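Local coordinates for solute-binding protein (Thermoactinomyces vulgaris, PDB 2ZYN) that binds cyclodextrin and probably delivers it to a membrane sugar transporter, as solute-binding lipoproteins of its family are thought to do, at residues 21-26 with 75-80; 132-137 with 262-267. One frame throughout, in Å; residues are numbered along the deposited sequence.

Contact 1 of 2, residues 21-26 with 75-80. With GLC (alpha-D-glucopyranose), chain B.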
loop_
_atom_site.group_PDB
_atom_site.type_symbol
_atom_site.label_atom_id
_atom_site.label_comp_id
_atom_site.label_asym_id
_atom_site.label_seq_id
_atom_site.Cartn_x
_atom_site.Cartn_y
_atom_site.Cartn_z
ATOM N N LEU A 21 -14.541 -17.805 14.711
ATOM C CA LEU A 21 -14.337 -16.578 13.948
ATOM C C LEU A 21 -13.451 -16.839 12.733
ATOM O O LEU A 21 -12.593 -17.722 12.761
ATOM C CB LEU A 21 -13.733 -15.483 14.836
ATOM C CG LEU A 21 -14.587 -14.980 16.009
ATOM C CD1 LEU A 21 -13.755 -14.144 16.968
ATOM C CD2 LEU A 21 -15.801 -14.192 15.530
ATOM N N VAL A 22 -13.683 -16.081 11.663
ATOM C CA VAL A 22 -12.905 -16.207 10.429
ATOM C C VAL A 22 -12.174 -14.895 10.147
ATOM O O VAL A 22 -12.764 -13.816 10.217
ATOM C CB VAL A 22 -13.796 -16.607 9.217
ATOM C CG1 VAL A 22 -12.975 -16.729 7.940
ATOM C CG2 VAL A 22 -14.522 -17.918 9.487
ATOM N N VAL A 23 -10.885 -15.004 9.846
ATOM C CA VAL A 23 -10.049 -13.847 9.538
ATOM C C VAL A 23 -9.418 -14.044 8.160
ATOM O O VAL A 23 -8.848 -15.099 7.890
ATOM C CB VAL A 23 -8.937 -13.664 10.606
ATOM C CG1 VAL A 23 -7.926 -12.615 10.180
ATOM C CG2 VAL A 23 -9.533 -13.288 11.954
ATOM N N TRP A 24 -9.532 -13.045 7.287
ATOM C CA TRP A 24 -8.803 -13.083 6.018
ATOM C C TRP A 24 -7.531 -12.258 6.111
ATOM O O TRP A 24 -7.582 -11.038 6.302
ATOM C CB TRP A 24 -9.651 -12.582 4.845
ATOM C CG TRP A 24 -10.790 -13.472 4.457
ATOM C CD1 TRP A 24 -10.988 -14.773 4.826
ATOM C CD2 TRP A 24 -11.877 -13.130 3.592
ATOM N NE1 TRP A 24 -12.145 -15.253 4.259
ATOM C CE2 TRP A 24 -12.708 -14.267 3.494
ATOM C CE3 TRP A 24 -12.234 -11.968 2.893
ATOM C CZ2 TRP A 24 -13.879 -14.276 2.727
ATOM C CZ3 TRP A 24 -13.396 -11.976 2.130
ATOM C CH2 TRP A 24 -14.204 -13.127 2.054
ATOM N N GLU A 25 -6.392 -12.935 5.984
ATOM C CA GLU A 25 -5.091 -12.277 5.953
ATOM C C GLU A 25 -4.481 -12.415 4.565
ATOM O O GLU A 25 -4.774 -13.368 3.844
ATOM C CB GLU A 25 -4.157 -12.860 7.029
ATOM C CG GLU A 25 -2.741 -12.259 7.083
ATOM C CD GLU A 25 -2.722 -10.760 7.366
ATOM O OE1 GLU A 25 -2.950 -9.962 6.433
ATOM O OE2 GLU A 25 -2.451 -10.376 8.524
ATOM N N ASN A 26 -3.648 -11.444 4.197
ATOM C CA ASN A 26 -2.955 -11.432 2.913
ATOM C C ASN A 26 -2.291 -12.773 2.601
ATOM O O ASN A 26 -1.555 -13.320 3.428
ATOM C CB ASN A 26 -1.917 -10.303 2.892
ATOM C CG ASN A 26 -1.242 -10.138 1.537
ATOM O OD1 ASN A 26 -1.797 -10.496 0.497
ATOM N ND2 ASN A 26 -0.039 -9.565 1.547
ATOM N N ALA A 75 -15.561 -13.386 5.771
ATOM C CA ALA A 75 -14.856 -13.403 7.048
ATOM C C ALA A 75 -15.415 -12.351 7.997
ATOM O O ALA A 75 -16.110 -11.422 7.574
ATOM C CB ALA A 75 -13.373 -13.173 6.836
ATOM N N ASP A 76 -15.108 -12.509 9.280
ATOM C CA ASP A 76 -15.457 -11.514 10.295
ATOM C C ASP A 76 -14.507 -10.327 10.214
ATOM O O ASP A 76 -14.942 -9.174 10.189
ATOM C CB ASP A 76 -15.398 -12.137 11.688
ATOM C CG ASP A 76 -16.391 -13.265 11.860
ATOM O OD1 ASP A 76 -17.602 -12.977 11.968
ATOM O OD2 ASP A 76 -15.962 -14.439 11.880
ATOM N N LEU A 77 -13.208 -10.628 10.189
ATOM C CA LEU A 77 -12.158 -9.622 10.035
ATOM C C LEU A 77 -11.486 -9.740 8.674
ATOM O O LEU A 77 -11.139 -10.842 8.230
ATOM C CB LEU A 77 -11.106 -9.746 11.141
ATOM C CG LEU A 77 -11.192 -8.883 12.407
ATOM C CD1 LEU A 77 -12.614 -8.608 12.862
ATOM C CD2 LEU A 77 -10.375 -9.509 13.522
ATOM N N VAL A 78 -11.309 -8.591 8.029
ATOM C CA VAL A 78 -10.694 -8.491 6.706
ATOM C C VAL A 78 -9.636 -7.385 6.730
ATOM O O VAL A 78 -9.574 -6.605 7.679
ATOM C CB VAL A 78 -11.751 -8.188 5.607
ATOM C CG1 VAL A 78 -12.729 -9.357 5.456
ATOM C CG2 VAL A 78 -12.510 -6.884 5.918
ATOM N N THR A 79 -8.802 -7.323 5.696
ATOM C CA THR A 79 -7.757 -6.300 5.615
ATOM C C THR A 79 -7.463 -5.852 4.183
ATOM O O THR A 79 -7.419 -6.666 3.262
ATOM C CB THR A 79 -6.447 -6.769 6.320
ATOM O OG1 THR A 79 -5.496 -5.696 6.340
ATOM C CG2 THR A 79 -5.846 -8.007 5.629
ATOM N N TRP A 80 -7.279 -4.545 4.022
ATOM C CA TRP A 80 -6.791 -3.940 2.777
ATOM C C TRP A 80 -6.328 -2.507 3.027
ATOM O O TRP A 80 -6.731 -1.899 4.028
ATOM C CB TRP A 80 -7.829 -4.004 1.643
ATOM C CG TRP A 80 -9.182 -3.437 1.951
ATOM C CD1 TRP A 80 -9.530 -2.118 2.011
ATOM C CD2 TRP A 80 -10.378 -4.181 2.203
ATOM N NE1 TRP A 80 -10.869 -1.995 2.296
ATOM C CE2 TRP A 80 -11.414 -3.246 2.419
ATOM C CE3 TRP A 80 -10.674 -5.549 2.272
ATOM C CZ2 TRP A 80 -12.729 -3.632 2.706
ATOM C CZ3 TRP A 80 -11.983 -5.936 2.557
ATOM C CH2 TRP A 80 -12.995 -4.976 2.764
HETATM C C1 GLC B . 0.485 -10.854 -4.889
HETATM C C2 GLC B . 0.177 -11.202 -3.447
HETATM C C3 GLC B . 0.410 -10.005 -2.505
HETATM C C4 GLC B . 1.812 -9.356 -2.645
HETATM C C5 GLC B . 2.249 -9.221 -4.178
HETATM C C6 GLC B . 3.767 -9.135 -4.389
HETATM O O2 GLC B . -1.156 -11.710 -3.258
HETATM O O3 GLC B . 0.196 -10.418 -1.153
HETATM O O4 GLC B . 1.676 -8.058 -2.076
HETATM O O5 GLC B . 1.792 -10.313 -5.064
HETATM O O6 GLC B . 4.382 -10.255 -3.774
#
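Val-22 and Trp-24 meet residues 75-78 where strands 21-25 and 77-80 run nearly parallel, joined by a single beta bridge, Val-23 with Leu-77, in the N-terminal part of a periplasmic-binding-protein fold. Val-22 O takes two N-H groups, from Asp-76 N at 2.8 Å, tilted 29° out of the carbonyl plane, and from Leu-77 N at 3.2 Å, in that plane. Further on, Trp-24 N reaches Leu-77 O at 2.9 Å, almost straight. The Asp-76 carboxylate turns back onto the partner strand, where its OD2 accepts Val-22 N through the anti lone pair at 2.8 Å; Ser-290 holds OD1. Over the Trp-24 indole, Ala-75 CB sits 3.3 Å from the centroid of the five-membered ring, a CH-pi contact, while Val-78 CG1 lies 3.7 Å from CE3. With CG anti to its carbonyl carbon (chi1 -69°), the indole stays alongside Val-78. An alanine in place of Trp-24 would probably leave the Ala-75 methyl without its ring face and open a gap beside Val-78. Outward, the second edge of strand 21-25 bonds to strand 50-55. Beyond the strand end Asn-26, also bound by Leu-58 and Gln-32, meets a bound glucose: its OD1 accepts from GLC O3 at 2.6 Å.

Contact 2 of 2, residues 132-137 with 262-267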
loop_
_atom_site.group_PDB
_atom_site.type_symbol
_atom_site.label_atom_id
_atom_site.label_comp_id
_atom_site.label_asym_id
_atom_site.label_seq_id
_atom_site.Cartn_x
_atom_site.Cartn_y
_atom_site.Cartn_z
ATOM N N ALA A 132 10.183 3.315 -0.824
ATOM C CA ALA A 132 11.421 4.076 -0.792
ATOM C C ALA A 132 12.390 3.429 -1.766
ATOM O O ALA A 132 12.006 2.516 -2.506
ATOM C CB ALA A 132 12.001 4.116 0.621
ATOM N N LEU A 133 13.628 3.919 -1.790
ATOM C CA LEU A 133 14.672 3.331 -2.612
ATOM C C LEU A 133 15.334 2.212 -1.822
ATOM O O LEU A 133 15.986 2.457 -0.808
ATOM C CB LEU A 133 15.706 4.389 -3.016
ATOM C CG LEU A 133 16.642 4.052 -4.185
ATOM C CD1 LEU A 133 15.869 3.889 -5.487
ATOM C CD2 LEU A 133 17.692 5.135 -4.335
ATOM N N ILE A 134 15.121 0.981 -2.275
ATOM C CA ILE A 134 15.756 -0.185 -1.677
ATOM C C ILE A 134 16.881 -0.609 -2.604
ATOM O O ILE A 134 16.652 -0.904 -3.775
ATOM C CB ILE A 134 14.759 -1.361 -1.475
ATOM C CG1 ILE A 134 13.517 -0.900 -0.698
ATOM C CG2 ILE A 134 15.438 -2.529 -0.755
ATOM C CD1 ILE A 134 12.372 -1.898 -0.720
ATOM N N TYR A 135 18.103 -0.620 -2.082
ATOM C CA TYR A 135 19.257 -0.927 -2.916
ATOM C C TYR A 135 20.097 -2.074 -2.378
ATOM O O TYR A 135 20.152 -2.318 -1.168
ATOM C CB TYR A 135 20.109 0.327 -3.180
ATOM C CG TYR A 135 20.684 0.983 -1.946
ATOM C CD1 TYR A 135 22.022 0.793 -1.589
ATOM C CD2 TYR A 135 19.898 1.805 -1.139
ATOM C CE1 TYR A 135 22.557 1.399 -0.458
ATOM C CE2 TYR A 135 20.424 2.410 -0.001
ATOM C CZ TYR A 135 21.751 2.205 0.332
ATOM O OH TYR A 135 22.268 2.806 1.457
ATOM N N ASN A 136 20.727 -2.782 -3.312
ATOM C CA ASN A 136 21.718 -3.806 -3.022
ATOM C C ASN A 136 23.047 -3.125 -2.692
ATOM O O ASN A 136 23.649 -2.481 -3.553
ATOM C CB ASN A 136 21.851 -4.728 -4.241
ATOM C CG ASN A 136 22.685 -5.970 -3.968
ATOM O OD1 ASN A 136 23.507 -6.004 -3.049
ATOM N ND2 ASN A 136 22.486 -6.997 -4.787
ATOM N N LYS A 137 23.490 -3.258 -1.442
ATOM C CA LYS A 137 24.704 -2.573 -0.971
ATOM C C LYS A 137 25.983 -3.101 -1.619
ATOM O O LYS A 137 27.008 -2.417 -1.630
ATOM C CB LYS A 137 24.810 -2.626 0.557
ATOM C CG LYS A 137 23.845 -1.686 1.281
ATOM C CD LYS A 137 23.932 -1.814 2.799
ATOM C CE LYS A 137 25.172 -1.127 3.359
ATOM N NZ LYS A 137 25.136 -1.022 4.848
ATOM N N VAL A 262 20.633 -5.329 2.101
ATOM C CA VAL A 262 19.731 -4.255 1.699
ATOM C C VAL A 262 19.999 -2.930 2.410
ATOM O O VAL A 262 20.241 -2.892 3.619
ATOM C CB VAL A 262 18.235 -4.655 1.878
ATOM C CG1 VAL A 262 17.870 -5.783 0.929
ATOM C CG2 VAL A 262 17.926 -5.050 3.318
ATOM N N GLY A 263 19.965 -1.855 1.632
ATOM C CA GLY A 263 19.956 -0.498 2.167
ATOM C C GLY A 263 18.654 0.173 1.775
ATOM O O GLY A 263 18.079 -0.144 0.733
ATOM N N VAL A 264 18.177 1.087 2.612
ATOM C CA VAL A 264 16.951 1.827 2.313
ATOM C C VAL A 264 17.185 3.319 2.503
ATOM O O VAL A 264 17.676 3.750 3.546
ATOM C CB VAL A 264 15.755 1.353 3.175
ATOM C CG1 VAL A 264 14.473 2.105 2.795
ATOM C CG2 VAL A 264 15.547 -0.152 3.033
ATOM N N ALA A 265 16.843 4.098 1.480
ATOM C CA ALA A 265 16.967 5.550 1.531
ATOM C C ALA A 265 15.700 6.201 0.981
ATOM O O ALA A 265 15.008 5.600 0.158
ATOM C CB ALA A 265 18.189 6.002 0.743
ATOM N N PRO A 266 15.377 7.425 1.444
ATOM C CA PRO A 266 14.289 8.145 0.779
ATOM C C PRO A 266 14.591 8.316 -0.709
ATOM O O PRO A 266 15.756 8.293 -1.108
ATOM C CB PRO A 266 14.267 9.506 1.490
ATOM C CG PRO A 266 15.551 9.589 2.262
ATOM C CD PRO A 266 15.936 8.184 2.579
ATOM N N LEU A 267 13.556 8.466 -1.528
ATOM C CA LEU A 267 13.759 8.649 -2.959
ATOM C C LEU A 267 14.572 9.920 -3.187
ATOM O O LEU A 267 14.330 10.926 -2.521
ATOM C CB LEU A 267 12.424 8.724 -3.708
ATOM C CG LEU A 267 11.457 7.534 -3.637
ATOM C CD1 LEU A 267 10.267 7.776 -4.544
ATOM C CD2 LEU A 267 12.138 6.221 -4.006
HETATM O O HOH W 1 20.707 4.173 3.435
#
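Tyr-135 O accepts Gly-263 N at 2.8 Å, and Tyr-135 N returns a bond to Gly-263 O at 2.9 Å. The same exchange recurs between Leu-133 and Ala-265. Between these two hydrogen-bonded pairs comes the non-hydrogen-bonded pair Ile-134 and Val-264, with Val-264 CA-H directed at Leu-133 O, 3.3 Å away. Tyr-135 CG stands between its own N and carbonyl carbon (chi1 61°), which brings the ring back across the neighbouring strand: one face covers Gly-263 CA, 3.9 Å from the ring centroid. CD2 and CE2 of Tyr-135 rest against the Gly-263 carbonyl. Strands 132-136 and 262-265 are antiparallel neighbours in a four-stranded mixed sheet, 262-265 forming one outer edge within this chain and 242-247 bonding the other side of 132-136. Ile-134 and Val-264 point to the sheet face covered by helix 252-257, and helix 335-344 also packs on Val-264. At the end of the pairing Leu-267 CD2 approaches Leu-133 N to 3.5 Å. A water lies in the plane of the Tyr-135 ring at its edge, 2.9 Å from Tyr-135 OH, and donates to Val-264 O.

The two contacts lie on opposite sides of the chain's centre, their own centres about 32 Å apart, and share no strand. Contact 1 is buried and joins neighbouring, nearly parallel strands by a single bridge, adding a carboxylate bond and an indole-methyl contact to its backbone bonds; contact 2 is only partly buried and relies on four regular antiparallel backbone bonds at a sheet edge. Both lay an aromatic ring over a small residue, yet the partner is a methyl in contact 1 and a bare backbone carbon in contact 2, where a water also takes part. The bound glucose is touched from residues 21-26, whereas the Ile-134 side chain stays about 10 Å from a bound glucose.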